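Side-chain contacts in SAM-dependent methyltransferase (Thiobacillus denitrificans, PDB 5EPE), which binds S-adenosyl-L-homocysteine in a Rossmann-like domain and probably transfers methyl groups from S-adenosylmethionine to an acceptor that is not established: residues Trp114-Gly117 and Gly121-Thr124; Leu41-Gly46 and Gly93-Tyr98; Asp105-Val110 and Thr124-Ser129; Ala172-Leu177 and Phe243-Arg248; Gly111-Trp114 and Gly118-Gly121. All blocks are in the same frame, centred on the assembly; numbering follows the deposited sequence.

From the N terminus, contact 2 comes first: it closes the long excursion from strand 39-43 through strands 61-66 and 88-92, and brings strand 39-43, whose following loop binds the ligand, up to the 93-98 loop. Contact 3 opens on strand 104-110 and closes on helix 119-127. Within its span lie contacts 5 and 1, which interleave: both shuttle between the 111-117 loop and the start of the helix, share W114 and G121, and contact 1 ends at T124, where contact 3's helical segment begins. Contact 2 touches contact 3 through the neighbouring strands 39-43 and 104-110. Contact 4 closes last, joining helix 167-177 to the C-terminal strand 238-247, and reaches helix 119-127 through I123 and V119.

Contact 1: Trp114-Gly117 and Gly121-Thr124; sequences WIAG and GTIT. With SAH (S-adenosyl-L-homocysteine), chain B.
T122 keeps its hydroxyl beside its own backbone N and opposite the carbonyl carbon (chi1 -63°), a rotation that sets OG1 alongside the methyl of A116, with T122 OG1 3.5 Å from A116 CB. The hydroxyl is hydrogen-bonded to the carbonyl of G118, one turn back on helix 119-127, and A116 gives it van der Waals contact alone. The same methyl lies against the helix backbone, A116 CB being 3.5 Å from G121 C. G121 CA in turn approaches A116 O at 3.4 Å, with 153° at the hydrogen, a CH...O contact. A CB modelled on G121 would fall 2.1 Å from A116 O, a clash consistent with glycine at this position. One water joins the backbones, donating to G117 O at 3.1 Å and accepting from G121 N at 2.9 Å. Upstream in the loop, W114 turns the edge of its indole to the adenine, W114 NE1 being 3.3 Å from SAH N7, while I115 CG1 packs 3.6 Å from SAH C6. No direct hydrogen bond spans the segments, which implies that the pocket loop is fitted to the helix by close packing, one CH...O contact and a water serving an N-H of the first turn.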
# COMPACT_ATOMS: atom_id res chain seq x y z
N TRP A 114 -18.91 -34.37 5.84
CA TRP A 114 -19.05 -34.61 7.29
C TRP A 114 -19.54 -36.04 7.60
O TRP A 114 -19.40 -36.50 8.71
CB TRP A 114 -20.00 -33.58 7.92
CG TRP A 114 -21.34 -33.60 7.30
CD1 TRP A 114 -22.34 -34.52 7.51
CD2 TRP A 114 -21.82 -32.71 6.26
NE1 TRP A 114 -23.44 -34.21 6.72
CE2 TRP A 114 -23.15 -33.11 5.95
CE3 TRP A 114 -21.26 -31.62 5.59
CZ2 TRP A 114 -23.92 -32.47 4.97
CZ3 TRP A 114 -22.04 -30.96 4.62
CH2 TRP A 114 -23.35 -31.38 4.32
N ILE A 115 -20.14 -36.71 6.63
CA ILE A 115 -20.51 -38.12 6.71
C ILE A 115 -19.39 -39.01 7.24
O ILE A 115 -19.64 -39.94 8.01
CB ILE A 115 -21.02 -38.52 5.30
CG1 ILE A 115 -22.51 -38.23 5.24
CG2 ILE A 115 -20.65 -39.89 4.84
CD1 ILE A 115 -23.03 -38.12 3.83
N ALA A 116 -18.15 -38.75 6.86
CA ALA A 116 -17.05 -39.53 7.36
C ALA A 116 -16.06 -38.63 8.01
O ALA A 116 -14.88 -38.95 8.05
CB ALA A 116 -16.41 -40.32 6.26
N GLY A 117 -16.53 -37.53 8.55
CA GLY A 117 -15.73 -36.67 9.39
C GLY A 117 -14.73 -35.84 8.65
O GLY A 117 -13.71 -35.48 9.22
N GLY A 121 -11.45 -38.45 5.51
CA GLY A 121 -12.23 -39.60 5.96
C GLY A 121 -13.17 -40.10 4.88
O GLY A 121 -13.37 -41.34 4.67
N THR A 122 -13.80 -39.15 4.19
CA THR A 122 -14.75 -39.49 3.14
C THR A 122 -14.06 -40.16 1.95
O THR A 122 -14.59 -41.13 1.41
CB THR A 122 -15.54 -38.26 2.71
OG1 THR A 122 -16.29 -37.78 3.83
CG2 THR A 122 -16.53 -38.60 1.61
N ILE A 123 -12.91 -39.64 1.53
CA ILE A 123 -12.13 -40.28 0.50
C ILE A 123 -11.82 -41.74 0.89
O ILE A 123 -11.97 -42.65 0.09
CB ILE A 123 -10.81 -39.50 0.19
CG1 ILE A 123 -11.13 -38.17 -0.52
CG2 ILE A 123 -9.87 -40.35 -0.66
CD1 ILE A 123 -9.97 -37.15 -0.62
N THR A 124 -11.39 -41.95 2.13
CA THR A 124 -11.08 -43.30 2.60
C THR A 124 -12.32 -44.19 2.55
O THR A 124 -12.20 -45.36 2.13
CB THR A 124 -10.51 -43.28 4.01
OG1 THR A 124 -9.35 -42.46 3.94
CG2 THR A 124 -10.13 -44.63 4.51
N SAH B . -25.00 -34.07 -3.64
CA SAH B . -26.35 -33.39 -3.60
CB SAH B . -26.67 -32.93 -2.19
CG SAH B . -25.70 -31.94 -1.52
SD SAH B . -26.36 -31.17 -0.07
C SAH B . -26.46 -32.24 -4.56
O SAH B . -25.42 -31.69 -4.98
OXT SAH B . -27.56 -31.81 -4.95
C5' SAH B . -25.92 -32.26 1.32
C4' SAH B . -26.81 -33.50 1.33
O4' SAH B . -26.34 -34.43 2.32
C3' SAH B . -28.29 -33.22 1.65
O3' SAH B . -29.09 -33.76 0.58
C2' SAH B . -28.57 -33.95 2.97
O2' SAH B . -29.85 -34.55 3.01
C1' SAH B . -27.52 -35.02 2.92
N9 SAH B . -27.05 -35.65 4.17
C8 SAH B . -26.69 -35.01 5.33
N7 SAH B . -26.25 -35.87 6.22
C5 SAH B . -26.32 -37.12 5.59
C6 SAH B . -26.01 -38.43 6.01
N6 SAH B . -25.51 -38.67 7.25
N1 SAH B . -26.18 -39.47 5.15
C2 SAH B . -26.68 -39.21 3.92
N3 SAH B . -27.02 -38.00 3.43
C4 SAH B . -26.81 -36.98 4.32
O HOH W 1 -11.28 -36.25 7.41

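Contact 2: Leu41-Gly46 and Gly93-Tyr98; sequences LDLGSG and GDAAGY. With SAH (S-adenosyl-L-homocysteine), chain B.
L43 lays its CD2 methyl over the junction of two residues of the opposite loop, with L43 CD2 4.0 Å from A95 CB and 4.1 Å from Y98 CD1. Two residues earlier on strand 39-43, L41 reaches the same aromatic ring further out: L41 CD1 is 3.8 Å from Y98 CE1. Both leucines meet the ring at a slant. Y98 CG stands anti to the backbone N (chi1 -175°), which turns the ring toward the tips of the two leucines. A type II turn from A95 to Y98 holds the backbone of Y98, with Y98 N bonded to A95 O at 3.0 Å. Just before it, D94 OD1 accepts from A96 N at 3.1 Å, the N-H approaching from 47° above the carboxylate plane, an Asx turn. That same oxygen takes SAH N6 at 2.9 Å, while A95 N donates to SAH N1 at 2.9 Å almost in a straight line (174°), so the adenine is read by one side chain and one backbone N-H. Behind the leucines, the chain bends into G44 and G46; G44 O receives the amino group of SAH, and a CB on G46 would clash with the ligand. A glycine-rich loop after the first strand, with an acidic residue and a backbone N-H gripping adenine after strand 88-92, is characteristic of class I, Rossmann-like methyltransferases, consistent with the family assignment.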
# COMPACT_ATOMS: atom_id res chain seq x y z
N LEU A 41 -21.74 -44.69 -7.35
CA LEU A 41 -22.27 -44.56 -5.98
C LEU A 41 -22.20 -43.10 -5.58
O LEU A 41 -21.15 -42.45 -5.76
CB LEU A 41 -21.43 -45.36 -5.00
CG LEU A 41 -21.81 -45.26 -3.51
CD1 LEU A 41 -23.18 -45.88 -3.25
CD2 LEU A 41 -20.74 -45.92 -2.67
N ASP A 42 -23.31 -42.58 -5.06
CA ASP A 42 -23.40 -41.14 -4.67
C ASP A 42 -23.86 -41.09 -3.22
O ASP A 42 -25.00 -41.43 -2.90
CB ASP A 42 -24.32 -40.38 -5.60
CG ASP A 42 -24.23 -38.85 -5.45
OD1 ASP A 42 -23.29 -38.30 -4.74
OD2 ASP A 42 -25.10 -38.17 -6.08
N LEU A 43 -22.96 -40.71 -2.31
CA LEU A 43 -23.31 -40.57 -0.89
C LEU A 43 -23.70 -39.11 -0.56
O LEU A 43 -22.88 -38.18 -0.69
CB LEU A 43 -22.15 -40.97 -0.01
CG LEU A 43 -21.65 -42.40 -0.23
CD1 LEU A 43 -20.62 -42.76 0.82
CD2 LEU A 43 -22.80 -43.40 -0.18
N GLY A 44 -24.92 -38.92 -0.08
CA GLY A 44 -25.50 -37.60 0.10
C GLY A 44 -26.00 -37.08 -1.22
O GLY A 44 -25.64 -35.94 -1.65
N SER A 45 -26.83 -37.89 -1.88
CA SER A 45 -27.23 -37.68 -3.25
C SER A 45 -28.31 -36.59 -3.51
O SER A 45 -28.65 -36.34 -4.67
CB SER A 45 -27.61 -39.00 -3.91
OG SER A 45 -28.59 -39.65 -3.17
N GLY A 46 -28.81 -35.95 -2.46
CA GLY A 46 -29.73 -34.84 -2.59
C GLY A 46 -30.99 -35.30 -3.28
O GLY A 46 -31.59 -36.33 -2.88
N GLY A 93 -31.61 -42.87 3.89
CA GLY A 93 -30.83 -43.32 5.04
C GLY A 93 -29.52 -42.60 5.28
O GLY A 93 -29.15 -41.70 4.54
N ASP A 94 -28.82 -43.02 6.33
CA ASP A 94 -27.56 -42.44 6.75
C ASP A 94 -26.44 -43.11 5.96
O ASP A 94 -26.31 -44.32 6.02
CB ASP A 94 -27.36 -42.71 8.24
CG ASP A 94 -26.19 -41.93 8.85
OD1 ASP A 94 -25.32 -41.39 8.13
OD2 ASP A 94 -26.15 -41.84 10.11
N ALA A 95 -25.64 -42.33 5.24
CA ALA A 95 -24.57 -42.88 4.43
C ALA A 95 -23.23 -43.11 5.17
O ALA A 95 -22.24 -43.61 4.58
CB ALA A 95 -24.34 -41.98 3.23
N ALA A 96 -23.15 -42.72 6.44
CA ALA A 96 -21.96 -42.96 7.23
C ALA A 96 -21.59 -44.45 7.21
O ALA A 96 -22.45 -45.31 7.42
CB ALA A 96 -22.17 -42.49 8.67
N GLY A 97 -20.32 -44.74 6.97
CA GLY A 97 -19.83 -46.12 6.87
C GLY A 97 -20.38 -46.95 5.71
O GLY A 97 -20.18 -48.16 5.69
N TYR A 98 -21.06 -46.33 4.74
CA TYR A 98 -21.67 -47.08 3.65
C TYR A 98 -20.57 -47.58 2.70
O TYR A 98 -19.77 -46.80 2.14
CB TYR A 98 -22.74 -46.27 2.88
CG TYR A 98 -23.45 -47.13 1.83
CD1 TYR A 98 -22.84 -47.45 0.60
CD2 TYR A 98 -24.72 -47.70 2.09
CE1 TYR A 98 -23.46 -48.25 -0.34
CE2 TYR A 98 -25.35 -48.52 1.15
CZ TYR A 98 -24.70 -48.79 -0.06
OH TYR A 98 -25.29 -49.59 -0.99
N SAH B . -25.00 -34.07 -3.64
CA SAH B . -26.35 -33.39 -3.60
CB SAH B . -26.67 -32.93 -2.19
CG SAH B . -25.70 -31.94 -1.52
SD SAH B . -26.36 -31.17 -0.07
C SAH B . -26.46 -32.24 -4.56
O SAH B . -25.42 -31.69 -4.98
OXT SAH B . -27.56 -31.81 -4.95
C5' SAH B . -25.92 -32.26 1.32
C4' SAH B . -26.81 -33.50 1.33
O4' SAH B . -26.34 -34.43 2.32
C3' SAH B . -28.29 -33.22 1.65
O3' SAH B . -29.09 -33.76 0.58
C2' SAH B . -28.57 -33.95 2.97
O2' SAH B . -29.85 -34.55 3.01
C1' SAH B . -27.52 -35.02 2.92
N9 SAH B . -27.05 -35.65 4.17
C8 SAH B . -26.69 -35.01 5.33
N7 SAH B . -26.25 -35.87 6.22
C5 SAH B . -26.32 -37.12 5.59
C6 SAH B . -26.01 -38.43 6.01
N6 SAH B . -25.51 -38.67 7.25
N1 SAH B . -26.18 -39.47 5.15
C2 SAH B . -26.68 -39.21 3.92
N3 SAH B . -27.02 -38.00 3.43
C4 SAH B . -26.81 -36.98 4.32

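Contact 3: Asp105-Val110 and Thr124-Ser129; sequences DVAACV and TLLAQS. With SAH (S-adenosyl-L-homocysteine), chain B.
L126 begins its descent onto strand 104-110 at CB, which rests 3.9 Å from A107 CB. Its CG lies opposite the carbonyl carbon and beside the backbone N (chi1 -68°), and from there the two methyls part, spreading more across the strand than along it. CD1 meets the backbone on both sides of A108, 3.7 Å from C109 N and 3.8 Å from A107 O, and also touches C109 CB, whereas CD2 approaches the intervening carbonyl, with A108 O 3.7 Å away. A107 completes the fit, A107 CB being 3.8 Å from L126 O. Further partners of L126 are L43 on strand 39-43 and I136 and M138 on strand 134-143, which places it over three adjacent strands. An alanine at L126 would remove both methyls and is likely to open a gap between the helix and the backbone of A108 and C109. At the far end of the strand V110 O accepts the amino group of SAH at 3.0 Å. Strand 104-110, helix 119-127 and the parallel neighbour 134-143 form a beta-alpha-beta crossover of the Rossmann-like sheet, with the cofactor product at the C-terminal end of its first strand.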
# COMPACT_ATOMS: atom_id res chain seq x y z
N ASP A 105 -17.36 -47.66 -10.56
CA ASP A 105 -16.40 -46.96 -11.39
C ASP A 105 -16.19 -45.52 -10.93
O ASP A 105 -15.15 -44.92 -11.18
CB ASP A 105 -16.90 -47.02 -12.83
CG ASP A 105 -17.12 -48.48 -13.28
OD1 ASP A 105 -16.15 -49.24 -13.17
OD2 ASP A 105 -18.26 -48.90 -13.52
N VAL A 106 -17.22 -44.96 -10.31
CA VAL A 106 -17.19 -43.61 -9.76
C VAL A 106 -17.86 -43.62 -8.38
O VAL A 106 -19.04 -44.03 -8.24
CB VAL A 106 -17.95 -42.61 -10.65
CG1 VAL A 106 -17.89 -41.20 -10.07
CG2 VAL A 106 -17.41 -42.59 -12.09
N ALA A 107 -17.12 -43.21 -7.36
CA ALA A 107 -17.66 -43.12 -6.01
C ALA A 107 -17.58 -41.66 -5.56
O ALA A 107 -16.49 -41.05 -5.57
CB ALA A 107 -16.90 -44.03 -5.05
N ALA A 108 -18.74 -41.09 -5.25
CA ALA A 108 -18.88 -39.63 -5.12
C ALA A 108 -19.44 -39.22 -3.79
O ALA A 108 -20.31 -39.86 -3.26
CB ALA A 108 -19.78 -39.09 -6.21
N CYS A 109 -18.95 -38.11 -3.25
CA CYS A 109 -19.62 -37.40 -2.19
C CYS A 109 -19.53 -35.89 -2.56
O CYS A 109 -18.46 -35.26 -2.45
CB CYS A 109 -18.97 -37.67 -0.84
SG CYS A 109 -19.83 -36.84 0.55
N VAL A 110 -20.65 -35.33 -3.00
CA VAL A 110 -20.69 -34.00 -3.53
C VAL A 110 -21.30 -33.05 -2.49
O VAL A 110 -22.50 -32.82 -2.45
CB VAL A 110 -21.40 -34.00 -4.87
CG1 VAL A 110 -21.39 -32.59 -5.52
CG2 VAL A 110 -20.69 -34.97 -5.82
N THR A 124 -11.39 -41.95 2.13
CA THR A 124 -11.08 -43.30 2.60
C THR A 124 -12.32 -44.19 2.55
O THR A 124 -12.20 -45.36 2.13
CB THR A 124 -10.51 -43.28 4.01
OG1 THR A 124 -9.35 -42.46 3.94
CG2 THR A 124 -10.13 -44.63 4.51
N LEU A 125 -13.49 -43.65 2.92
CA LEU A 125 -14.72 -44.43 2.85
C LEU A 125 -15.08 -44.83 1.39
O LEU A 125 -15.40 -45.99 1.12
CB LEU A 125 -15.88 -43.68 3.47
CG LEU A 125 -17.26 -44.34 3.42
CD1 LEU A 125 -17.32 -45.60 4.24
CD2 LEU A 125 -18.29 -43.35 3.93
N LEU A 126 -15.09 -43.85 0.50
CA LEU A 126 -15.47 -44.03 -0.90
C LEU A 126 -14.53 -45.03 -1.58
O LEU A 126 -14.95 -45.87 -2.38
CB LEU A 126 -15.46 -42.66 -1.64
CG LEU A 126 -16.55 -41.67 -1.21
CD1 LEU A 126 -16.33 -40.34 -1.89
CD2 LEU A 126 -17.93 -42.20 -1.60
N ALA A 127 -13.24 -44.94 -1.26
CA ALA A 127 -12.23 -45.89 -1.75
C ALA A 127 -12.57 -47.36 -1.49
O ALA A 127 -12.20 -48.23 -2.28
CB ALA A 127 -10.88 -45.56 -1.14
N GLN A 128 -13.29 -47.65 -0.40
CA GLN A 128 -13.70 -49.01 -0.11
C GLN A 128 -14.70 -49.57 -1.10
O GLN A 128 -14.84 -50.81 -1.18
CB GLN A 128 -14.27 -49.10 1.29
CG GLN A 128 -13.21 -48.77 2.33
CD GLN A 128 -13.72 -49.02 3.71
OE1 GLN A 128 -13.88 -48.12 4.49
NE2 GLN A 128 -14.04 -50.23 3.99
N SER A 129 -15.43 -48.69 -1.79
CA SER A 129 -16.42 -49.11 -2.78
C SER A 129 -15.90 -49.11 -4.21
O SER A 129 -16.62 -49.50 -5.13
CB SER A 129 -17.66 -48.22 -2.70
OG SER A 129 -18.34 -48.39 -1.43
N SAH B . -25.00 -34.07 -3.64
CA SAH B . -26.35 -33.39 -3.60
CB SAH B . -26.67 -32.93 -2.19
CG SAH B . -25.70 -31.94 -1.52
SD SAH B . -26.36 -31.17 -0.07
C SAH B . -26.46 -32.24 -4.56
O SAH B . -25.42 -31.69 -4.98
OXT SAH B . -27.56 -31.81 -4.95
C5' SAH B . -25.92 -32.26 1.32
C4' SAH B . -26.81 -33.50 1.33
O4' SAH B . -26.34 -34.43 2.32
C3' SAH B . -28.29 -33.22 1.65
O3' SAH B . -29.09 -33.76 0.58
C2' SAH B . -28.57 -33.95 2.97
O2' SAH B . -29.85 -34.55 3.01
C1' SAH B . -27.52 -35.02 2.92
N9 SAH B . -27.05 -35.65 4.17
C8 SAH B . -26.69 -35.01 5.33
N7 SAH B . -26.25 -35.87 6.22
C5 SAH B . -26.32 -37.12 5.59
C6 SAH B . -26.01 -38.43 6.01
N6 SAH B . -25.51 -38.67 7.25
N1 SAH B . -26.18 -39.47 5.15
C2 SAH B . -26.68 -39.21 3.92
N3 SAH B . -27.02 -38.00 3.43
C4 SAH B . -26.81 -36.98 4.32

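Contact 4: Ala172-Leu177 and Phe243-Arg248; sequences ASFRKL and FALMAR
Helix 167-177 passes over strand 238-247, and the nearest CA pairs across the contact are F174-L245 at 7.9 Å and R175-R248 at 9.0 Å, so that side chains fill the interval. F174 is the central one: CG opposite its carbonyl carbon (chi1 -64°) carries the ring toward the strand, where L245 covers a face and F243 meets its CE2 end. F174 CE2 stands over one face of F243, 3.7 Å from F243 CG, with the two rings inclined at 41°, an oblique pair, neither stacked nor edge-to-face. The L245 contact is CH-pi, L245 CD2 lying 4.1 Å from the F174 ring centroid and 22° off the normal, while L245 CD1 touches F174 CD1 at 3.7 Å. With an alanine in place of F174, the face of F243 and both methyls of L245 would probably be left without this helix-side packing. Near the end of the helix, the C-terminal R248 bends its chain so that NH2 donates almost straight to R175 O at 3.0 Å, in the guanidinium plane, with NH1 adding a weak bond. The R175 side chain turns away to salt bridges with D163 of a second subunit and E228 of a third. Two phenylalanine rings and a leucine thus pack helix against sheet; at their margin R248, in a long, weak ion pair with D180 too, may favourably offset the partial negative charge of the helix end.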
# COMPACT_ATOMS: atom_id res chain seq x y z
N ALA A 172 -3.18 -29.00 -3.87
CA ALA A 172 -2.04 -29.62 -3.18
C ALA A 172 -2.48 -30.56 -2.08
O ALA A 172 -1.82 -31.59 -1.87
CB ALA A 172 -1.08 -28.58 -2.64
N SER A 173 -3.54 -30.21 -1.33
CA SER A 173 -3.95 -31.08 -0.24
C SER A 173 -4.39 -32.48 -0.74
O SER A 173 -4.08 -33.50 -0.07
CB SER A 173 -5.08 -30.47 0.61
OG SER A 173 -6.32 -30.36 -0.06
N PHE A 174 -5.06 -32.58 -1.90
CA PHE A 174 -5.37 -33.90 -2.49
C PHE A 174 -4.11 -34.67 -2.89
O PHE A 174 -4.01 -35.89 -2.62
CB PHE A 174 -6.27 -33.75 -3.71
CG PHE A 174 -7.63 -33.19 -3.41
CD1 PHE A 174 -8.50 -33.88 -2.60
CD2 PHE A 174 -8.05 -31.99 -3.97
CE1 PHE A 174 -9.79 -33.40 -2.37
CE2 PHE A 174 -9.35 -31.53 -3.78
CZ PHE A 174 -10.21 -32.22 -2.96
N ARG A 175 -3.16 -33.98 -3.52
CA ARG A 175 -1.86 -34.58 -3.87
C ARG A 175 -1.18 -35.14 -2.62
O ARG A 175 -0.74 -36.28 -2.60
CB ARG A 175 -0.97 -33.59 -4.59
CG ARG A 175 0.46 -34.11 -4.81
CD ARG A 175 1.33 -33.11 -5.56
NE ARG A 175 1.44 -31.76 -4.94
CZ ARG A 175 2.20 -31.45 -3.89
NH1 ARG A 175 2.88 -32.39 -3.27
NH2 ARG A 175 2.27 -30.21 -3.44
N LYS A 176 -1.17 -34.35 -1.56
CA LYS A 176 -0.54 -34.75 -0.27
C LYS A 176 -1.27 -35.92 0.40
O LYS A 176 -0.66 -36.70 1.14
CB LYS A 176 -0.44 -33.53 0.65
CG LYS A 176 0.54 -32.44 0.20
CD LYS A 176 0.31 -31.12 0.95
CE LYS A 176 1.09 -29.94 0.36
NZ LYS A 176 0.77 -28.58 0.95
N LEU A 177 -2.56 -36.08 0.13
CA LEU A 177 -3.27 -37.27 0.53
C LEU A 177 -2.90 -38.55 -0.22
O LEU A 177 -3.22 -39.61 0.25
CB LEU A 177 -4.79 -37.11 0.48
CG LEU A 177 -5.33 -36.15 1.55
CD1 LEU A 177 -6.81 -35.91 1.31
CD2 LEU A 177 -5.07 -36.70 2.98
N PHE A 243 -13.97 -32.18 -7.67
CA PHE A 243 -12.64 -32.65 -7.95
C PHE A 243 -12.66 -34.16 -8.12
O PHE A 243 -13.19 -34.90 -7.27
CB PHE A 243 -11.73 -32.24 -6.80
CG PHE A 243 -11.73 -30.76 -6.56
CD1 PHE A 243 -12.65 -30.18 -5.73
CD2 PHE A 243 -10.78 -29.94 -7.18
CE1 PHE A 243 -12.66 -28.80 -5.54
CE2 PHE A 243 -10.72 -28.58 -6.92
CZ PHE A 243 -11.70 -28.01 -6.14
N ALA A 244 -12.07 -34.62 -9.22
CA ALA A 244 -11.98 -36.03 -9.56
C ALA A 244 -10.61 -36.53 -9.22
O ALA A 244 -9.60 -35.93 -9.61
CB ALA A 244 -12.27 -36.23 -11.07
N LEU A 245 -10.56 -37.62 -8.47
CA LEU A 245 -9.34 -38.14 -7.82
C LEU A 245 -9.09 -39.59 -8.24
O LEU A 245 -10.04 -40.40 -8.31
CB LEU A 245 -9.46 -38.10 -6.31
CG LEU A 245 -9.94 -36.76 -5.72
CD1 LEU A 245 -10.01 -36.90 -4.21
CD2 LEU A 245 -8.97 -35.64 -6.06
N MSE A 246 -7.83 -39.92 -8.48
CA MSE A 246 -7.40 -41.32 -8.58
C MSE A 246 -6.16 -41.54 -7.76
O MSE A 246 -5.16 -40.80 -7.89
CB MSE A 246 -7.10 -41.68 -10.03
CG MSE A 246 -8.30 -41.54 -10.94
SE MSE A 246 -7.91 -41.92 -12.86
CE MSE A 246 -7.25 -43.73 -12.53
N ALA A 247 -6.19 -42.57 -6.92
CA ALA A 247 -5.07 -42.89 -6.02
C ALA A 247 -3.82 -43.16 -6.83
O ALA A 247 -3.91 -43.85 -7.82
CB ALA A 247 -5.39 -44.10 -5.17
N ARG A 248 -2.70 -42.56 -6.47
CA ARG A 248 -1.42 -42.95 -7.09
C ARG A 248 -1.00 -44.33 -6.56
O ARG A 248 -0.19 -44.99 -7.21
CB ARG A 248 -0.30 -42.01 -6.76
CG ARG A 248 -0.45 -40.66 -7.35
CD ARG A 248 0.83 -39.85 -7.23
NE ARG A 248 1.17 -39.52 -5.87
CZ ARG A 248 0.58 -38.57 -5.13
NH1 ARG A 248 -0.36 -37.80 -5.61
NH2 ARG A 248 0.96 -38.39 -3.90
OXT ARG A 248 -1.46 -44.83 -5.50

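Contact 5: Gly111-Trp114 and Gly118-Gly121; sequences GASW and GVAG. With SAH (S-adenosyl-L-homocysteine), chain B.
G118 takes up backbone angles that call for glycine while its N-H bonds to S113 O: at this extended, positive-phi geometry a CB would be jammed against the carbonyl O of the residue before, and the residue occupies the N-cap position of helix 119-127. In the bond, G118 N lies 2.9 Å from S113 O, 38° above the carbonyl plane and not on a lone pair. Two acceptors come near each other here, S113 O standing 3.3 Å from G118 O without a bond between them. S113 then packs on the start of the helix, its CB 3.9 Å from G118 C. The hydroxyl lies between the backbone N and the carbonyl carbon (chi1 57°), and there S113 OG comes to 4.1 Å from V119 CG2 while hydrogen-bonded to E140. On the ligand side of the loop, A112 CA rests over one face of the W114 indole, offset toward its rim, and A112 CB touches SAH O4' at 3.7 Å. G111 O adds a contact with SAH C5' at 3.5 Å, which puts this part of the loop against the ribose. The loop leaves strand 104-110 and feeds helix 119-127, and both S113 and V119 lean on strand 134-143 at M138 and E140; A120 of the same helix packs on K176 of a neighbouring subunit.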
# COMPACT_ATOMS: atom_id res chain seq x y z
N GLY A 111 -20.45 -32.55 -1.65
CA GLY A 111 -20.81 -31.59 -0.59
C GLY A 111 -21.46 -32.22 0.62
O GLY A 111 -22.45 -31.68 1.15
N ALA A 112 -21.02 -33.40 1.03
CA ALA A 112 -21.54 -34.03 2.23
C ALA A 112 -20.46 -34.75 3.01
O ALA A 112 -20.71 -35.73 3.67
CB ALA A 112 -22.69 -34.94 1.90
N SER A 113 -19.24 -34.21 3.03
CA SER A 113 -18.09 -34.97 3.56
C SER A 113 -18.05 -35.08 5.11
O SER A 113 -17.24 -35.82 5.63
CB SER A 113 -16.79 -34.40 3.01
OG SER A 113 -16.66 -33.02 3.32
N TRP A 114 -18.91 -34.37 5.84
CA TRP A 114 -19.05 -34.61 7.29
C TRP A 114 -19.54 -36.04 7.60
O TRP A 114 -19.40 -36.50 8.71
CB TRP A 114 -20.00 -33.58 7.92
CG TRP A 114 -21.34 -33.60 7.30
CD1 TRP A 114 -22.34 -34.52 7.51
CD2 TRP A 114 -21.82 -32.71 6.26
NE1 TRP A 114 -23.44 -34.21 6.72
CE2 TRP A 114 -23.15 -33.11 5.95
CE3 TRP A 114 -21.26 -31.62 5.59
CZ2 TRP A 114 -23.92 -32.47 4.97
CZ3 TRP A 114 -22.04 -30.96 4.62
CH2 TRP A 114 -23.35 -31.38 4.32
N GLY A 118 -15.00 -35.54 7.38
CA GLY A 118 -14.18 -34.63 6.64
C GLY A 118 -13.73 -35.23 5.32
O GLY A 118 -14.08 -36.34 4.96
N VAL A 119 -13.00 -34.43 4.57
CA VAL A 119 -12.56 -34.79 3.23
C VAL A 119 -11.75 -36.07 3.21
O VAL A 119 -12.12 -37.01 2.55
CB VAL A 119 -11.76 -33.65 2.60
CG1 VAL A 119 -11.17 -34.09 1.26
CG2 VAL A 119 -12.67 -32.43 2.41
N ALA A 120 -10.71 -36.18 4.06
CA ALA A 120 -9.86 -37.36 4.08
C ALA A 120 -10.60 -38.58 4.48
O ALA A 120 -10.43 -39.66 3.87
CB ALA A 120 -8.68 -37.16 5.00
N GLY A 121 -11.45 -38.45 5.51
CA GLY A 121 -12.23 -39.60 5.96
C GLY A 121 -13.17 -40.10 4.88
O GLY A 121 -13.37 -41.34 4.67
N SAH B . -25.00 -34.07 -3.64
CA SAH B . -26.35 -33.39 -3.60
CB SAH B . -26.67 -32.93 -2.19
CG SAH B . -25.70 -31.94 -1.52
SD SAH B . -26.36 -31.17 -0.07
C SAH B . -26.46 -32.24 -4.56
O SAH B . -25.42 -31.69 -4.98
OXT SAH B . -27.56 -31.81 -4.95
C5' SAH B . -25.92 -32.26 1.32
C4' SAH B . -26.81 -33.50 1.33
O4' SAH B . -26.34 -34.43 2.32
C3' SAH B . -28.29 -33.22 1.65
O3' SAH B . -29.09 -33.76 0.58
C2' SAH B . -28.57 -33.95 2.97
O2' SAH B . -29.85 -34.55 3.01
C1' SAH B . -27.52 -35.02 2.92
N9 SAH B . -27.05 -35.65 4.17
C8 SAH B . -26.69 -35.01 5.33
N7 SAH B . -26.25 -35.87 6.22
C5 SAH B . -26.32 -37.12 5.59
C6 SAH B . -26.01 -38.43 6.01
N6 SAH B . -25.51 -38.67 7.25
N1 SAH B . -26.18 -39.47 5.15
C2 SAH B . -26.68 -39.21 3.92
N3 SAH B . -27.02 -38.00 3.43
C4 SAH B . -26.81 -36.98 4.32